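Local structure of ADP-ribosylating toxin CARDS (Mycoplasma pneumoniae, 4TLV) at residues I282-T287 / W392-G397; K286-Q291 / E416-I421; G346-H351 / E381-T386. The protein transfers ADP-ribose from NAD(+) to multiple target proteins and, as the main virulence factor of the bacterium, disrupts respiratory epithelium and vacuolates host cells. All coordinates share one frame; numbering follows the deposited sequence.

Contact 1: residues I282-T287 / W392-G397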
loop_
_atom_site.group_PDB
_atom_site.type_symbol
_atom_site.label_atom_id
_atom_site.label_comp_id
_atom_site.label_asym_id
_atom_site.label_seq_id
_atom_site.Cartn_x
_atom_site.Cartn_y
_atom_site.Cartn_z
ATOM N N ILE A 282 -5.938 15.115 -26.362
ATOM C CA ILE A 282 -7.174 15.882 -26.257
ATOM C C ILE A 282 -7.474 16.751 -27.477
ATOM O O ILE A 282 -8.615 16.816 -27.937
ATOM C CB ILE A 282 -7.165 16.755 -24.996
ATOM C CG1 ILE A 282 -7.332 15.861 -23.773
ATOM C CG2 ILE A 282 -8.288 17.777 -25.044
ATOM C CD1 ILE A 282 -8.433 14.851 -23.952
ATOM N N LYS A 283 -6.452 17.411 -28.003
ATOM C CA LYS A 283 -6.643 18.311 -29.136
ATOM C C LYS A 283 -6.390 17.616 -30.477
ATOM O O LYS A 283 -7.245 17.643 -31.366
ATOM C CB LYS A 283 -5.764 19.558 -28.987
ATOM C CG LYS A 283 -6.155 20.699 -29.919
ATOM C CD LYS A 283 -5.478 22.002 -29.521
ATOM C CE LYS A 283 -5.915 23.150 -30.423
ATOM N NZ LYS A 283 -5.212 24.426 -30.096
ATOM N N THR A 284 -5.226 16.986 -30.612
ATOM C CA THR A 284 -4.859 16.310 -31.851
ATOM C C THR A 284 -5.768 15.123 -32.133
ATOM O O THR A 284 -5.910 14.701 -33.275
ATOM C CB THR A 284 -3.421 15.775 -31.800
ATOM O OG1 THR A 284 -3.353 14.679 -30.876
ATOM C CG2 THR A 284 -2.451 16.863 -31.377
ATOM N N GLN A 285 -6.356 14.566 -31.080
ATOM C CA GLN A 285 -7.184 13.367 -31.195
ATOM C C GLN A 285 -6.410 12.137 -31.684
ATOM O O GLN A 285 -7.002 11.143 -32.100
ATOM C CB GLN A 285 -8.404 13.629 -32.081
ATOM C CG GLN A 285 -9.450 14.521 -31.424
ATOM C CD GLN A 285 -10.097 13.866 -30.212
ATOM O OE1 GLN A 285 -10.812 12.767 -30.441
ATOM N NE2 GLN A 285 -9.947 14.337 -29.082
ATOM N N LYS A 286 -5.086 12.209 -31.630
ATOM C CA LYS A 286 -4.252 11.075 -31.984
ATOM C C LYS A 286 -4.320 10.019 -30.888
ATOM O O LYS A 286 -4.439 10.347 -29.708
ATOM C CB LYS A 286 -2.805 11.522 -32.197
ATOM C CG LYS A 286 -2.611 12.366 -33.454
ATOM C CD LYS A 286 -1.168 12.797 -33.627
ATOM C CE LYS A 286 -1.008 13.632 -34.891
ATOM N NZ LYS A 286 0.415 13.968 -35.171
ATOM N N THR A 287 -4.234 8.756 -31.287
ATOM C CA THR A 287 -4.390 7.646 -30.351
ATOM C C THR A 287 -3.103 6.852 -30.236
ATOM O O THR A 287 -2.427 6.599 -31.237
ATOM C CB THR A 287 -5.554 6.725 -30.775
ATOM O OG1 THR A 287 -6.758 7.503 -30.838
ATOM C CG2 THR A 287 -5.747 5.572 -29.769
ATOM N N TRP A 392 1.919 14.144 -23.738
ATOM C CA TRP A 392 2.999 13.859 -24.681
ATOM C C TRP A 392 3.344 15.141 -25.435
ATOM O O TRP A 392 2.562 16.090 -25.448
ATOM C CB TRP A 392 2.636 12.746 -25.664
ATOM C CG TRP A 392 1.688 13.161 -26.763
ATOM C CD1 TRP A 392 0.417 13.622 -26.615
ATOM C CD2 TRP A 392 1.947 13.143 -28.176
ATOM N NE1 TRP A 392 -0.138 13.888 -27.845
ATOM C CE2 TRP A 392 0.784 13.610 -28.819
ATOM C CE3 TRP A 392 3.051 12.784 -28.955
ATOM C CZ2 TRP A 392 0.686 13.721 -30.208
ATOM C CZ3 TRP A 392 2.951 12.889 -30.339
ATOM C CH2 TRP A 392 1.777 13.357 -30.948
ATOM N N ASN A 393 4.524 15.157 -26.038
ATOM C CA ASN A 393 4.960 16.284 -26.846
ATOM C C ASN A 393 4.503 16.098 -28.284
ATOM O O ASN A 393 5.034 15.252 -29.008
ATOM C CB ASN A 393 6.480 16.414 -26.782
ATOM C CG ASN A 393 6.983 17.649 -27.498
ATOM O OD1 ASN A 393 6.466 18.025 -28.554
ATOM N ND2 ASN A 393 7.995 18.292 -26.926
ATOM N N THR A 394 3.504 16.881 -28.684
ATOM C CA THR A 394 2.872 16.745 -29.998
ATOM C C THR A 394 3.850 16.938 -31.150
ATOM O O THR A 394 3.606 16.479 -32.268
ATOM C CB THR A 394 1.720 17.745 -30.172
ATOM O OG1 THR A 394 2.213 19.075 -29.957
ATOM C CG2 THR A 394 0.597 17.449 -29.179
ATOM N N LYS A 395 4.966 17.608 -30.876
ATOM C CA LYS A 395 5.964 17.845 -31.909
ATOM C C LYS A 395 7.043 16.761 -31.977
ATOM O O LYS A 395 7.791 16.694 -32.951
ATOM C CB LYS A 395 6.594 19.227 -31.740
ATOM C CG LYS A 395 5.683 20.373 -32.163
ATOM C CD LYS A 395 6.363 21.720 -31.969
ATOM C CE LYS A 395 5.642 22.828 -32.731
ATOM N NZ LYS A 395 4.191 22.873 -32.399
ATOM N N SER A 396 7.123 15.905 -30.960
ATOM C CA SER A 396 8.133 14.849 -30.965
ATOM C C SER A 396 7.942 13.938 -32.173
ATOM O O SER A 396 6.812 13.671 -32.590
ATOM C CB SER A 396 8.099 14.025 -29.670
ATOM O OG SER A 396 6.909 13.259 -29.566
ATOM N N GLY A 397 9.048 13.468 -32.738
ATOM C CA GLY A 397 8.984 12.580 -33.883
ATOM C C GLY A 397 9.438 11.173 -33.541
ATOM O O GLY A 397 9.709 10.859 -32.385
#
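T284 and K286 reach over to W392 and T394 in a contact made almost entirely by methyl, methylene and ring atoms. The closest pair joins two methyl groups, CG2 of T284 and CG2 of T394, 3.8 Å apart. K286 runs at about a right angle to W392, and its CD lies 4.0 Å from W392 CZ2 and CH2, obliquely to the ring. With chi2 at 180° the lysine chain runs straight out from CB, bringing CD alongside the CZ2-CH2 part of the indole. T284 OG1 lies near the plane of the indole at its edge, while T394 CA sits 3.6 Å above one face, toward the rim.

The next layer fixes these groups. T284 OG1 accepts a nearly straight bond from K286 N (3.1 Å, 168°), an ST turn, and is also hydrogen-bonded to E416 OE2. The same carboxylate oxygen binds W392 NE1, so one buried acid tethers both segments, while its OE1 takes K283 N. On the far side, N393 OD1 accepts from K395 N at 2.8 Å, forming an Asx turn. N393 O is held twice, by S396 N, which closes a type I turn, and by S396 OG at 2.8 Å, in the carbonyl plane. T394 OG1 is bonded to D414 O.

In the D2 beta-trefoil, the contact sets the loop between strands 278-281 and 287-293 against the end of strand 388-393, with strand 415-421 supplying the shared acid.

Contact 2: residues K286-Q291 / E416-I421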
loop_
_atom_site.group_PDB
_atom_site.type_symbol
_atom_site.label_atom_id
_atom_site.label_comp_id
_atom_site.label_asym_id
_atom_site.label_seq_id
_atom_site.Cartn_x
_atom_site.Cartn_y
_atom_site.Cartn_z
ATOM N N LYS A 286 -5.086 12.209 -31.630
ATOM C CA LYS A 286 -4.252 11.075 -31.984
ATOM C C LYS A 286 -4.320 10.019 -30.888
ATOM O O LYS A 286 -4.439 10.347 -29.708
ATOM C CB LYS A 286 -2.805 11.522 -32.197
ATOM C CG LYS A 286 -2.611 12.366 -33.454
ATOM C CD LYS A 286 -1.168 12.797 -33.627
ATOM C CE LYS A 286 -1.008 13.632 -34.891
ATOM N NZ LYS A 286 0.415 13.968 -35.171
ATOM N N THR A 287 -4.234 8.756 -31.287
ATOM C CA THR A 287 -4.390 7.646 -30.351
ATOM C C THR A 287 -3.103 6.852 -30.236
ATOM O O THR A 287 -2.427 6.599 -31.237
ATOM C CB THR A 287 -5.554 6.725 -30.775
ATOM O OG1 THR A 287 -6.758 7.503 -30.838
ATOM C CG2 THR A 287 -5.747 5.572 -29.769
ATOM N N PHE A 288 -2.768 6.464 -29.009
ATOM C CA PHE A 288 -1.527 5.757 -28.738
ATOM C C PHE A 288 -1.749 4.549 -27.853
ATOM O O PHE A 288 -2.658 4.525 -27.027
ATOM C CB PHE A 288 -0.539 6.657 -27.998
ATOM C CG PHE A 288 -0.197 7.933 -28.722
ATOM C CD1 PHE A 288 -0.970 9.067 -28.553
ATOM C CD2 PHE A 288 0.905 7.997 -29.554
ATOM C CE1 PHE A 288 -0.656 10.249 -29.213
ATOM C CE2 PHE A 288 1.226 9.179 -30.216
ATOM C CZ PHE A 288 0.442 10.306 -30.038
ATOM N N MET A 289 -0.868 3.573 -28.001
ATOM C CA MET A 289 -0.808 2.456 -27.082
ATOM C C MET A 289 0.361 2.671 -26.133
ATOM O O MET A 289 1.479 2.982 -26.559
ATOM C CB MET A 289 -0.606 1.153 -27.836
ATOM C CG MET A 289 -1.806 0.738 -28.667
ATOM S SD MET A 289 -1.397 -0.686 -29.677
ATOM C CE MET A 289 -0.343 0.027 -30.926
ATOM N N LEU A 290 0.088 2.494 -24.847
ATOM C CA LEU A 290 1.118 2.506 -23.827
ATOM C C LEU A 290 1.956 1.239 -23.945
ATOM O O LEU A 290 1.401 0.141 -24.063
ATOM C CB LEU A 290 0.456 2.548 -22.454
ATOM C CG LEU A 290 1.391 2.663 -21.257
ATOM C CD1 LEU A 290 2.107 4.030 -21.281
ATOM C CD2 LEU A 290 0.585 2.490 -19.975
ATOM N N GLN A 291 3.282 1.379 -23.914
ATOM C CA GLN A 291 4.155 0.211 -23.956
ATOM C C GLN A 291 5.363 0.418 -23.045
ATOM O O GLN A 291 5.685 1.546 -22.693
ATOM C CB GLN A 291 4.606 -0.069 -25.401
ATOM C CG GLN A 291 3.457 -0.480 -26.305
ATOM C CD GLN A 291 3.881 -0.803 -27.697
ATOM O OE1 GLN A 291 5.052 -0.694 -28.038
ATOM N NE2 GLN A 291 2.922 -1.210 -28.527
ATOM N N GLU A 416 0.395 18.084 -24.898
ATOM C CA GLU A 416 -1.051 18.000 -24.771
ATOM C C GLU A 416 -1.428 16.799 -23.922
ATOM O O GLU A 416 -0.726 15.787 -23.926
ATOM C CB GLU A 416 -1.721 17.895 -26.134
ATOM C CG GLU A 416 -1.737 16.494 -26.690
ATOM C CD GLU A 416 -2.644 16.364 -27.887
ATOM O OE1 GLU A 416 -3.483 17.267 -28.102
ATOM O OE2 GLU A 416 -2.521 15.357 -28.610
ATOM N N GLU A 417 -2.544 16.910 -23.215
ATOM C CA GLU A 417 -2.962 15.854 -22.308
ATOM C C GLU A 417 -3.469 14.619 -23.046
ATOM O O GLU A 417 -4.095 14.710 -24.098
ATOM C CB GLU A 417 -4.010 16.353 -21.303
ATOM C CG GLU A 417 -4.349 15.294 -20.231
ATOM C CD GLU A 417 -5.537 15.655 -19.345
ATOM O OE1 GLU A 417 -6.074 16.784 -19.461
ATOM O OE2 GLU A 417 -5.929 14.796 -18.518
ATOM N N LEU A 418 -3.164 13.462 -22.471
ATOM C CA LEU A 418 -3.623 12.171 -22.951
ATOM C C LEU A 418 -4.571 11.607 -21.914
ATOM O O LEU A 418 -4.290 11.658 -20.716
ATOM C CB LEU A 418 -2.448 11.216 -23.060
ATOM C CG LEU A 418 -1.349 11.572 -24.048
ATOM C CD1 LEU A 418 -0.092 10.823 -23.677
ATOM C CD2 LEU A 418 -1.820 11.210 -25.442
ATOM N N GLN A 419 -5.685 11.063 -22.370
ATOM C CA GLN A 419 -6.646 10.457 -21.473
ATOM C C GLN A 419 -6.918 9.043 -21.953
ATOM O O GLN A 419 -6.866 8.760 -23.148
ATOM C CB GLN A 419 -7.934 11.290 -21.409
ATOM C CG GLN A 419 -7.704 12.681 -20.796
ATOM C CD GLN A 419 -8.980 13.483 -20.599
ATOM O OE1 GLN A 419 -10.037 13.123 -21.107
ATOM N NE2 GLN A 419 -8.878 14.584 -19.852
ATOM N N ILE A 420 -7.175 8.146 -21.014
ATOM C CA ILE A 420 -7.473 6.773 -21.384
ATOM C C ILE A 420 -8.843 6.718 -22.024
ATOM O O ILE A 420 -9.789 7.299 -21.521
ATOM C CB ILE A 420 -7.437 5.839 -20.166
ATOM C CG1 ILE A 420 -6.020 5.858 -19.576
ATOM C CG2 ILE A 420 -7.858 4.420 -20.586
ATOM C CD1 ILE A 420 -5.761 4.818 -18.529
ATOM N N ILE A 421 -8.950 6.013 -23.141
ATOM C CA ILE A 421 -10.243 5.848 -23.780
ATOM C C ILE A 421 -10.677 4.393 -23.663
ATOM O O ILE A 421 -9.907 3.478 -23.951
ATOM C CB ILE A 421 -10.213 6.304 -25.254
ATOM C CG1 ILE A 421 -9.166 5.510 -26.031
ATOM C CG2 ILE A 421 -9.911 7.800 -25.319
ATOM C CD1 ILE A 421 -9.166 5.756 -27.549
#
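Apolar contact joins these two strands, at two points. F288 and L418 meet at about a right angle: L418 CD2 is 3.9 Å from F288 CD1 and 4.1 Å from F288 CE1, a single methyl meeting the CD1-CE1 bond of the phenyl ring, obliquely. F288 CG stands beside its backbone N (chi1 -58°), which carries the ring closer to the leucine than the direction of its CB would suggest. The second point is smaller, with T287 CG2 4.1 Å from I421 CD1. Here I421 CG1 lies between its own backbone N and carbonyl carbon (chi1 59°), swinging CD1 out to the threonine methyl.

Polar interactions frame the contact but do not bridge it. T287 OG1 is hydrogen-bonded to R280 NE, leaving the methyl branch for I421. Along strand 415-421, Q419 NE2 makes a weak bond of 3.2 Å to E417 OE2, whose carboxylate is also in a salt bridge with R377.

Aromatic packing extends the apolar cluster, since F288 meets the ring of W392 edge-to-face. The two strands are not direct neighbours: strand 278-281 lies between them and pairs antiparallel with each, F288 bonding to L279 through the backbone. The nearest CA atoms, of T287 and L418, are accordingly 8.7 Å apart, and L418 also touches L279 and, on strand 298-303, L301.

Contact 3: residues G346-H351 / E381-T386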
loop_
_atom_site.group_PDB
_atom_site.type_symbol
_atom_site.label_atom_id
_atom_site.label_comp_id
_atom_site.label_asym_id
_atom_site.label_seq_id
_atom_site.Cartn_x
_atom_site.Cartn_y
_atom_site.Cartn_z
ATOM N N GLY A 346 7.556 21.670 -13.843
ATOM C CA GLY A 346 6.270 21.025 -14.033
ATOM C C GLY A 346 6.254 20.009 -15.158
ATOM O O GLY A 346 5.346 20.003 -15.989
ATOM N N GLN A 347 7.261 19.143 -15.181
ATOM C CA GLN A 347 7.308 18.070 -16.159
ATOM C C GLN A 347 8.017 16.850 -15.577
ATOM O O GLN A 347 9.246 16.785 -15.538
ATOM C CB GLN A 347 7.981 18.541 -17.454
ATOM C CG GLN A 347 7.887 17.553 -18.605
ATOM C CD GLN A 347 8.411 18.123 -19.917
ATOM O OE1 GLN A 347 8.537 19.337 -20.074
ATOM N NE2 GLN A 347 8.712 17.245 -20.868
ATOM N N LEU A 348 7.230 15.891 -15.097
ATOM C CA LEU A 348 7.771 14.624 -14.643
ATOM C C LEU A 348 7.846 13.720 -15.844
ATOM O O LEU A 348 7.085 13.887 -16.790
ATOM C CB LEU A 348 6.849 13.999 -13.599
ATOM C CG LEU A 348 6.585 14.839 -12.358
ATOM C CD1 LEU A 348 5.463 14.205 -11.533
ATOM C CD2 LEU A 348 7.848 14.968 -11.544
ATOM N N LYS A 349 8.760 12.758 -15.816
ATOM C CA LYS A 349 8.858 11.787 -16.894
ATOM C C LYS A 349 8.567 10.380 -16.371
ATOM O O LYS A 349 9.064 9.985 -15.320
ATOM C CB LYS A 349 10.250 11.828 -17.515
ATOM C CG LYS A 349 10.607 10.598 -18.314
ATOM C CD LYS A 349 10.354 10.801 -19.791
ATOM C CE LYS A 349 11.643 10.646 -20.582
ATOM N NZ LYS A 349 12.115 9.231 -20.654
ATOM N N VAL A 350 7.760 9.629 -17.106
ATOM C CA VAL A 350 7.398 8.288 -16.661
ATOM C C VAL A 350 8.421 7.240 -17.119
ATOM O O VAL A 350 8.872 7.254 -18.262
ATOM C CB VAL A 350 5.995 7.914 -17.142
ATOM C CG1 VAL A 350 5.572 6.571 -16.568
ATOM C CG2 VAL A 350 5.006 9.006 -16.747
ATOM N N HIS A 351 8.760 6.318 -16.217
ATOM C CA HIS A 351 9.800 5.320 -16.448
ATOM C C HIS A 351 9.454 4.156 -15.518
ATOM O O HIS A 351 8.743 4.346 -14.542
ATOM C CB HIS A 351 11.148 5.928 -16.040
ATOM C CG HIS A 351 12.345 5.236 -16.609
ATOM N ND1 HIS A 351 12.777 5.103 -17.884
ATOM C CD2 HIS A 351 13.289 4.609 -15.820
ATOM C CE1 HIS A 351 13.947 4.377 -17.848
ATOM N NE2 HIS A 351 14.238 4.099 -16.588
ATOM N N GLU A 381 -0.108 10.861 -7.808
ATOM C CA GLU A 381 -0.206 11.252 -6.403
ATOM C C GLU A 381 1.011 12.065 -5.968
ATOM O O GLU A 381 0.977 12.726 -4.938
ATOM C CB GLU A 381 -0.370 10.039 -5.471
ATOM C CG GLU A 381 -1.675 9.274 -5.646
ATOM C CD GLU A 381 -2.890 10.029 -5.110
ATOM O OE1 GLU A 381 -2.738 11.156 -4.573
ATOM O OE2 GLU A 381 -4.003 9.480 -5.218
ATOM N N LEU A 382 2.089 12.013 -6.748
ATOM C CA LEU A 382 3.295 12.772 -6.397
ATOM C C LEU A 382 3.023 14.287 -6.409
ATOM O O LEU A 382 3.662 15.055 -5.676
ATOM C CB LEU A 382 4.447 12.417 -7.344
ATOM C CG LEU A 382 5.840 12.886 -6.917
ATOM C CD1 LEU A 382 6.241 12.228 -5.599
ATOM C CD2 LEU A 382 6.857 12.590 -7.987
ATOM N N LEU A 383 2.059 14.711 -7.221
ATOM C CA LEU A 383 1.767 16.134 -7.380
ATOM C C LEU A 383 0.675 16.607 -6.433
ATOM O O LEU A 383 0.235 17.751 -6.508
ATOM C CB LEU A 383 1.407 16.464 -8.833
ATOM C CG LEU A 383 2.581 16.367 -9.817
ATOM C CD1 LEU A 383 2.129 16.539 -11.252
ATOM C CD2 LEU A 383 3.653 17.395 -9.466
ATOM N N GLY A 384 0.244 15.724 -5.535
ATOM C CA GLY A 384 -0.656 16.119 -4.462
ATOM C C GLY A 384 -1.966 16.718 -4.940
ATOM O O GLY A 384 -2.590 16.214 -5.877
ATOM N N GLN A 385 -2.380 17.811 -4.303
ATOM C CA GLN A 385 -3.662 18.435 -4.621
ATOM C C GLN A 385 -3.630 19.185 -5.946
ATOM O O GLN A 385 -4.662 19.674 -6.406
ATOM C CB GLN A 385 -4.109 19.387 -3.500
ATOM C CG GLN A 385 -4.229 18.738 -2.123
ATOM C CD GLN A 385 -5.224 17.589 -2.090
ATOM O OE1 GLN A 385 -6.013 17.403 -3.021
ATOM N NE2 GLN A 385 -5.194 16.811 -1.011
ATOM N N THR A 386 -2.449 19.294 -6.550
ATOM C CA THR A 386 -2.333 19.976 -7.839
ATOM C C THR A 386 -2.941 19.142 -8.958
ATOM O O THR A 386 -2.465 18.040 -9.252
ATOM C CB THR A 386 -0.870 20.278 -8.207
ATOM O OG1 THR A 386 -0.285 21.146 -7.230
ATOM C CG2 THR A 386 -0.805 20.940 -9.560
#
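L383 O accepts a hydrogen bond from T386 N at 3.1 Å, closing the turn that leads the chain on from L383, whose side chain packs against L348. The turn is of type II', with G384 at its second position, where the backbone takes a positive phi (59°). Immediately before it, G384 N bonds back to E381 O, also at 3.1 Å, and closes a short 3-10 segment. The two turns overlap at L383 and G384, and L382 and L383 both lie in the 3-10 segment, their CB atoms directed toward L348.

Across the contact the meeting is wholly apolar. L348 and L383 approach tip to tip: L348 CD1 stands 4.0 Å from L383 CG and 4.1 Å from L383 CD1. L348 CD1 is also 4.1 Å from L382 CD2, and the same methyl thus touches both successive leucines of the loop. These last two differ in their first torsion, which helps to explain how neighbours in a tight segment can serve one partner. L382 CG is opposite its backbone N (chi1 -167°), whereas L383 CG lies beside it (chi1 -70°). L348 is the buried member of the trio; the two loop leucines are partly exposed.

Polar bonds outside the pair hold the flanks. E381 OE2 is bonded to Q321 NE2, L382 N to S380 OG, and Q347 O to T342 OG1.

The loop carrying L382 and L383 links strands 375-380 and 388-393 of the D2 beta-trefoil. L348 lies on strand 348-354, which pairs antiparallel with strands 335-340 and 401-407; V405 of the latter touches both L348 and L383, and A339 of the former touches L348.

Overall arrangement
All three contacts belong to the beta-trefoil D2 domain and lie on one side of the chain's centre, apart from the N-terminal mono-ADP-ribosyltransferase region. Contacts 1 and 2 act as one cluster: their centres are 8 Å apart, they share K286 and T287, and W392 CD1 of the first packs 3.5 Å from L418 CD2 of the second. W392 CZ2 comes closer still to the second contact, 3.4 Å from F288 CZ. Contact 3 stands separately, its centre about 19 Å from that of contact 1 and 17 Å from that of contact 2, with nearest atoms about 6 Å away in each case. In sequence, it falls between the segments that the other two bring together.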